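Local structure of geranylgeranyl pyrophosphate synthase (Geoglobus acetivorans, 5JFQ) at residues A70-T75 / A117-I122; S124-P129 / A188-K193; T176-G181 / A200-G205. The protein catalyses the stepwise condensation of three isopentenyl diphosphates with dimethylallyl diphosphate, using magnesium ions, to give mainly geranylgeranyl diphosphate and some farnesyl diphosphate. All blocks are in the same frame, centred on the assembly; numbering follows the deposited sequence.

All three contacts belong to the helical bundle of the polyprenyl synthetase fold. Contact 1 joins helices 67-88 and 105-123 and closes first along the chain. Contact 2 follows directly, tying the loop after helix 105-123 to the end of helix 165-190; its centre lies about 14 Å from that of contact 1. Contact 3, centred about 17 Å from each of the others, pairs the middle of helix 165-190 with helix 195-221, so its segments alternate with those of contact 2. Ile73 packs on Leu179 between contacts 1 and 3, and Ala188 on Leu201 between contacts 2 and 3. Helix 165-190 thus serves two contacts, meeting the earlier loop 124-129 at its C-terminal end and helix 195-221 mid-way.

Contact 1 (A70-T75 / A117-I122); sequences AIAIET and AEAFEI
In the all-helical isoprenoid synthase fold, helices 67-88 and 105-123 run antiparallel here, meeting through Ala72 and Ala119. The evidence is an angle of 169° between the axes of the two short segments and a closest axis approach of 8.1 Å. The small residues account for that spacing: the CA atoms of Ala72 and Ala119 lie 4.3 Å apart, and each methyl rests on the opposite backbone, Ala72 CB 3.3 Å from Ala119 O and Ala119 CB 3.4 Å from Ala72 O. One turn further along, Thr75 adds its carbon side, with CB 3.7 Å from Ala119 CB. The side chains thus meet carbon against carbon, while the alanine methyls lie against carbonyl oxygens.

Helix 67-88 also carries Asp84 and Asp88, magnesium ligands by similarity, and His77, a likely isopentenyl diphosphate ligand, close to Thr75. On the far side of helix 105-123, Phe120 stacks on Phe120 of the second subunit, so this pair of helices reaches from the interior of one subunit to the dimer interface. The carboxylate of Glu118 forms a salt bridge with Arg37. At the other end of the contact, Ile122 and Ile71 cross at a slant: with CG1 beside the backbone N (chi1 -61°), which leaves CG2 anti to that N, Ile71 brings the CG2 methyl 3.9 Å from Ile122 CD1.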
# COMPACT_ATOMS: atom_id res chain seq x y z
N ALA B 70 -16.26 -5.27 -4.90
CA ALA B 70 -15.78 -6.57 -5.33
C ALA B 70 -14.44 -6.43 -6.05
O ALA B 70 -13.48 -7.14 -5.75
CB ALA B 70 -16.81 -7.27 -6.22
N ILE B 71 -14.36 -5.50 -6.99
CA ILE B 71 -13.09 -5.29 -7.67
C ILE B 71 -12.03 -4.81 -6.68
O ILE B 71 -10.86 -5.19 -6.78
CB ILE B 71 -13.28 -4.32 -8.85
CG1 ILE B 71 -14.28 -4.93 -9.84
CG2 ILE B 71 -11.97 -4.00 -9.56
CD1 ILE B 71 -13.98 -6.38 -10.18
N ALA B 72 -12.42 -4.00 -5.69
CA ALA B 72 -11.41 -3.45 -4.79
C ALA B 72 -10.78 -4.54 -3.94
O ALA B 72 -9.56 -4.56 -3.76
CB ALA B 72 -12.01 -2.37 -3.89
N ILE B 73 -11.60 -5.44 -3.42
CA ILE B 73 -11.07 -6.52 -2.59
C ILE B 73 -10.21 -7.47 -3.42
O ILE B 73 -9.15 -7.91 -2.97
CB ILE B 73 -12.23 -7.23 -1.89
CG1 ILE B 73 -12.81 -6.27 -0.86
CG2 ILE B 73 -11.76 -8.54 -1.28
CD1 ILE B 73 -13.71 -6.92 0.13
N GLU B 74 -10.62 -7.77 -4.66
CA GLU B 74 -9.78 -8.60 -5.51
C GLU B 74 -8.45 -7.92 -5.78
O GLU B 74 -7.40 -8.58 -5.85
CB GLU B 74 -10.46 -8.92 -6.84
CG GLU B 74 -9.62 -9.78 -7.79
CD GLU B 74 -9.48 -11.23 -7.33
OE1 GLU B 74 -10.11 -11.61 -6.33
OE2 GLU B 74 -8.74 -12.00 -7.98
N THR B 75 -8.48 -6.60 -5.92
CA THR B 75 -7.25 -5.84 -6.12
C THR B 75 -6.34 -5.95 -4.90
O THR B 75 -5.13 -6.18 -5.05
CB THR B 75 -7.62 -4.38 -6.42
OG1 THR B 75 -8.66 -4.37 -7.41
CG2 THR B 75 -6.42 -3.60 -6.93
N ALA B 117 -3.02 1.10 -3.94
CA ALA B 117 -3.72 2.37 -4.06
C ALA B 117 -4.93 2.23 -4.98
O ALA B 117 -6.01 2.77 -4.69
CB ALA B 117 -2.77 3.46 -4.59
N GLU B 118 -4.78 1.48 -6.08
CA GLU B 118 -5.87 1.37 -7.03
C GLU B 118 -7.11 0.80 -6.37
O GLU B 118 -8.24 1.21 -6.70
CB GLU B 118 -5.44 0.52 -8.23
CG GLU B 118 -4.71 1.33 -9.30
CD GLU B 118 -4.18 0.47 -10.46
OE1 GLU B 118 -3.74 -0.69 -10.22
OE2 GLU B 118 -4.20 0.97 -11.61
N ALA B 119 -6.93 -0.07 -5.37
CA ALA B 119 -8.07 -0.68 -4.69
C ALA B 119 -8.87 0.36 -3.92
O ALA B 119 -10.10 0.34 -3.93
CB ALA B 119 -7.61 -1.79 -3.76
N PHE B 120 -8.18 1.26 -3.23
CA PHE B 120 -8.92 2.29 -2.52
C PHE B 120 -9.55 3.29 -3.48
O PHE B 120 -10.60 3.86 -3.17
CB PHE B 120 -8.00 2.96 -1.51
CG PHE B 120 -7.76 2.12 -0.31
CD1 PHE B 120 -8.72 2.04 0.69
CD2 PHE B 120 -6.62 1.35 -0.21
CE1 PHE B 120 -8.52 1.25 1.79
CE2 PHE B 120 -6.40 0.54 0.90
CZ PHE B 120 -7.35 0.49 1.91
N GLU B 121 -8.95 3.50 -4.65
CA GLU B 121 -9.61 4.38 -5.60
C GLU B 121 -10.85 3.72 -6.18
O GLU B 121 -11.87 4.38 -6.42
CB GLU B 121 -8.66 4.79 -6.73
CG GLU B 121 -9.31 5.73 -7.71
CD GLU B 121 -8.46 6.05 -8.90
OE1 GLU B 121 -7.31 5.58 -8.97
OE2 GLU B 121 -8.95 6.78 -9.79
N ILE B 122 -10.79 2.40 -6.38
CA ILE B 122 -11.96 1.72 -6.93
C ILE B 122 -13.06 1.64 -5.88
O ILE B 122 -14.22 1.98 -6.16
CB ILE B 122 -11.56 0.35 -7.48
CG1 ILE B 122 -10.66 0.55 -8.71
CG2 ILE B 122 -12.81 -0.47 -7.80
CD1 ILE B 122 -9.87 -0.69 -9.11

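Contact 2 (S124-P129 / A188-K193); sequences SMSDAP and AVLFGK
Ala128 and Leu190 make the central touch: the methyl of Ala128 sits 3.4 Å from the carbonyl oxygen Leu190 O and 4.0 Å from the branch methyl Leu190 CD2. The other branch, CD1, reaches along the loop to Ser126, where it lies 4.0 Å from OG. Leu190 thereby straddles two loop residues, one branch to each. Phe191 meets the loop with the edge of its ring, CE1 being 3.9 Å from Ala128 CB, and the same edge faces the backbone oxygen of Asp127 near the ring plane. Pro129 closes the set with its CD, 3.5 Å from Leu190 O.

The torsions show how the ring gets there. The CA–CB bond of Phe191 points away from the loop, but CG stands beside the backbone N (chi1 -47°), which swings the ring back toward Ala128. One ring face is covered by Leu190 CB, 3.7 Å above the plane and offset toward the rim.

These residues join two helix ends of the bundle: Pro129 is the N-cap of helix 130-159, and Phe191 is the first residue beyond helix 165-190. The latter ends in a way consistent with a Schellman motif, though its two bonds, Lys193 N to Ala188 O and Gly192 N to Val189 O, are weak; Gly192 has a positive phi of 58°. On the loop side, Asp127 centres an inverse gamma turn, closed by a weak bond from Ala128 N to Ser126 O.

Further out, Asn132 on helix 130-159 donates through ND2 to Leu190 O, the oxygen against which Ala128 CB and Pro129 CD lie. The hydroxyl of Ser126 is hydrogen-bonded to Leu123 O, and Ala136 of helix 130-159 and Ala69 of helix 67-88 pack against the Leu190 side chain.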
# COMPACT_ATOMS: atom_id res chain seq x y z
N SER B 124 -13.76 3.63 -3.58
CA SER B 124 -14.33 4.95 -3.41
C SER B 124 -15.29 5.32 -4.53
O SER B 124 -16.03 6.31 -4.38
CB SER B 124 -13.22 6.00 -3.31
OG SER B 124 -12.75 6.38 -4.60
N MET B 125 -15.28 4.59 -5.63
CA MET B 125 -16.22 4.83 -6.72
C MET B 125 -17.60 4.26 -6.44
O MET B 125 -18.49 4.39 -7.29
CB MET B 125 -15.72 4.22 -8.02
CG MET B 125 -14.36 4.66 -8.45
SD MET B 125 -13.88 3.70 -9.91
CE MET B 125 -12.14 4.09 -10.01
N SER B 126 -17.81 3.62 -5.28
CA SER B 126 -19.02 2.85 -5.07
C SER B 126 -20.27 3.74 -5.12
O SER B 126 -20.26 4.88 -4.66
CB SER B 126 -18.96 2.11 -3.74
OG SER B 126 -18.11 0.99 -3.84
N ASP B 127 -21.33 3.19 -5.71
CA ASP B 127 -22.65 3.81 -5.69
C ASP B 127 -23.34 3.41 -4.39
O ASP B 127 -24.14 2.46 -4.33
CB ASP B 127 -23.47 3.39 -6.90
CG ASP B 127 -24.92 3.82 -6.80
OD1 ASP B 127 -25.23 4.83 -6.11
OD2 ASP B 127 -25.74 3.14 -7.43
N ALA B 128 -23.01 4.13 -3.33
CA ALA B 128 -23.59 3.86 -2.02
C ALA B 128 -23.49 5.13 -1.19
O ALA B 128 -22.74 6.05 -1.55
CB ALA B 128 -22.88 2.68 -1.33
N PRO B 129 -24.26 5.23 -0.10
CA PRO B 129 -24.15 6.38 0.81
C PRO B 129 -22.70 6.67 1.16
O PRO B 129 -21.97 5.75 1.55
CB PRO B 129 -24.92 5.92 2.05
CG PRO B 129 -25.85 4.87 1.57
CD PRO B 129 -25.27 4.25 0.34
N ALA B 188 -22.93 -5.39 3.47
CA ALA B 188 -23.65 -4.95 4.65
C ALA B 188 -23.19 -3.58 5.11
O ALA B 188 -23.98 -2.79 5.64
CB ALA B 188 -23.48 -5.95 5.79
N VAL B 189 -21.91 -3.27 4.91
CA VAL B 189 -21.43 -1.95 5.27
C VAL B 189 -21.89 -0.93 4.24
O VAL B 189 -22.37 0.15 4.60
CB VAL B 189 -19.90 -1.95 5.39
CG1 VAL B 189 -19.42 -0.58 5.85
CG2 VAL B 189 -19.46 -3.03 6.35
N LEU B 190 -21.77 -1.27 2.96
CA LEU B 190 -22.05 -0.31 1.90
C LEU B 190 -23.52 0.10 1.89
O LEU B 190 -23.85 1.26 1.62
CB LEU B 190 -21.64 -0.89 0.54
CG LEU B 190 -20.14 -0.77 0.24
CD1 LEU B 190 -19.71 -1.47 -1.05
CD2 LEU B 190 -19.76 0.70 0.21
N PHE B 191 -24.43 -0.83 2.20
CA PHE B 191 -25.86 -0.61 2.12
C PHE B 191 -26.51 -0.61 3.49
O PHE B 191 -27.65 -1.06 3.65
CB PHE B 191 -26.49 -1.66 1.22
CG PHE B 191 -25.75 -1.83 -0.05
CD1 PHE B 191 -25.22 -0.72 -0.69
CD2 PHE B 191 -25.53 -3.08 -0.58
CE1 PHE B 191 -24.51 -0.85 -1.86
CE2 PHE B 191 -24.81 -3.22 -1.75
CZ PHE B 191 -24.30 -2.09 -2.39
N GLY B 192 -25.79 -0.14 4.50
CA GLY B 192 -26.42 0.24 5.75
C GLY B 192 -27.19 -0.85 6.45
O GLY B 192 -28.07 -0.54 7.26
N LYS B 193 -26.88 -2.12 6.19
CA LYS B 193 -27.43 -3.12 7.09
C LYS B 193 -26.80 -2.93 8.47
O LYS B 193 -25.80 -2.23 8.64
CB LYS B 193 -27.20 -4.53 6.53
CG LYS B 193 -27.50 -4.63 5.04
CD LYS B 193 -28.82 -3.96 4.67
CE LYS B 193 -29.25 -4.34 3.26
NZ LYS B 193 -30.51 -3.68 2.83

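Contact 3 (T176-G181 / A200-G205)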
# COMPACT_ATOMS: atom_id res chain seq x y z
N THR B 176 -5.45 -14.81 5.73
CA THR B 176 -6.37 -15.08 4.64
C THR B 176 -7.84 -14.96 5.02
O THR B 176 -8.69 -14.95 4.12
CB THR B 176 -6.09 -16.47 4.05
OG1 THR B 176 -6.21 -17.45 5.08
CG2 THR B 176 -4.66 -16.54 3.46
N GLY B 177 -8.18 -14.82 6.30
CA GLY B 177 -9.56 -14.83 6.74
C GLY B 177 -10.28 -13.49 6.64
O GLY B 177 -11.36 -13.42 6.04
N VAL B 178 -9.69 -12.43 7.21
CA VAL B 178 -10.39 -11.14 7.24
C VAL B 178 -10.65 -10.63 5.83
O VAL B 178 -11.71 -10.06 5.56
CB VAL B 178 -9.62 -10.09 8.07
CG1 VAL B 178 -9.67 -10.43 9.56
CG2 VAL B 178 -8.19 -9.89 7.55
N LEU B 179 -9.72 -10.83 4.90
CA LEU B 179 -10.04 -10.42 3.54
C LEU B 179 -11.23 -11.21 3.00
O LEU B 179 -11.98 -10.70 2.17
CB LEU B 179 -8.85 -10.55 2.59
CG LEU B 179 -9.05 -9.82 1.27
CD1 LEU B 179 -9.28 -8.35 1.53
CD2 LEU B 179 -7.88 -9.99 0.33
N ILE B 180 -11.42 -12.43 3.49
CA ILE B 180 -12.62 -13.15 3.07
C ILE B 180 -13.81 -12.69 3.88
O ILE B 180 -14.92 -12.63 3.35
CB ILE B 180 -12.40 -14.66 3.17
CG1 ILE B 180 -11.15 -15.04 2.39
CG2 ILE B 180 -13.62 -15.38 2.62
CD1 ILE B 180 -10.87 -16.53 2.30
N GLY B 181 -13.61 -12.33 5.15
CA GLY B 181 -14.70 -11.77 5.93
C GLY B 181 -15.24 -10.47 5.36
O GLY B 181 -16.46 -10.27 5.28
N ALA B 200 -22.43 -10.94 11.05
CA ALA B 200 -22.83 -12.26 10.56
C ALA B 200 -22.13 -12.60 9.25
O ALA B 200 -21.58 -13.69 9.09
CB ALA B 200 -24.35 -12.33 10.40
N LEU B 201 -22.15 -11.67 8.29
CA LEU B 201 -21.42 -11.92 7.05
C LEU B 201 -19.93 -11.91 7.29
O LEU B 201 -19.19 -12.66 6.64
CB LEU B 201 -21.79 -10.88 6.01
CG LEU B 201 -23.21 -11.06 5.49
CD1 LEU B 201 -23.68 -9.82 4.73
CD2 LEU B 201 -23.26 -12.29 4.61
N TRP B 202 -19.48 -11.08 8.23
CA TRP B 202 -18.09 -11.10 8.66
C TRP B 202 -17.70 -12.49 9.13
O TRP B 202 -16.85 -13.15 8.53
CB TRP B 202 -17.90 -10.05 9.76
CG TRP B 202 -16.49 -9.85 10.31
CD1 TRP B 202 -16.09 -10.06 11.60
CD2 TRP B 202 -15.33 -9.37 9.61
NE1 TRP B 202 -14.76 -9.75 11.73
CE2 TRP B 202 -14.27 -9.32 10.53
CE3 TRP B 202 -15.10 -8.97 8.29
CZ2 TRP B 202 -13.00 -8.89 10.18
CZ3 TRP B 202 -13.83 -8.55 7.94
CH2 TRP B 202 -12.80 -8.51 8.88
N ASN B 203 -18.36 -12.96 10.20
CA ASN B 203 -18.01 -14.26 10.77
C ASN B 203 -18.04 -15.36 9.72
O ASN B 203 -17.15 -16.21 9.67
CB ASN B 203 -18.95 -14.58 11.93
CG ASN B 203 -18.53 -13.90 13.23
OD1 ASN B 203 -17.59 -13.10 13.25
ND2 ASN B 203 -19.22 -14.22 14.32
N TYR B 204 -19.04 -15.33 8.84
CA TYR B 204 -19.08 -16.28 7.74
C TYR B 204 -17.80 -16.22 6.91
O TYR B 204 -17.19 -17.26 6.61
CB TYR B 204 -20.29 -16.02 6.86
CG TYR B 204 -20.20 -16.66 5.51
CD1 TYR B 204 -20.60 -17.97 5.30
CD2 TYR B 204 -19.71 -15.95 4.42
CE1 TYR B 204 -20.53 -18.55 4.05
CE2 TYR B 204 -19.63 -16.52 3.17
CZ TYR B 204 -20.04 -17.82 2.98
OH TYR B 204 -19.96 -18.39 1.74
N GLY B 205 -17.38 -15.01 6.54
CA GLY B 205 -16.22 -14.89 5.67
C GLY B 205 -14.94 -15.35 6.34
O GLY B 205 -14.11 -16.02 5.71
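Gly181 and Gly205 bring the two backbones together, CA to CA at 3.5 Å, where segments 176-181 and 200-205 run at 142° to each other with a closest axis approach of 7.6 Å. Both glycines present bare backbone to the other helix, which permits so close a crossing. Gly205 CA also makes a CA-H...O contact with Ile180 O (3.5 Å), bent to 136° at the hydrogen.

Around this point the side chains pack on backbone. Trp202, its CG anti to the backbone N (chi1 -177°), lays the six-membered part of the indole obliquely against segment 176-181, with CE3 3.3 Å from Gly181 C. Trp202 CH2 meets Val178 CB at 3.6 Å, the two side chains lying alongside and pointing the same way. Ile180 covers the other flank, placing CG2 near Gly205 O, and its side chain also touches Arg48, an isopentenyl diphosphate ligand by similarity. Thr176, a dimethylallyl diphosphate ligand by similarity, lies in the same segment.

Indole and aliphatic carbons thus pack on glycine backbone, with the bent CA-H...O contact as a polar element. Direct approach of the main chains and carbon packing, rather than hydrogen bonds between the segments, hold the pair.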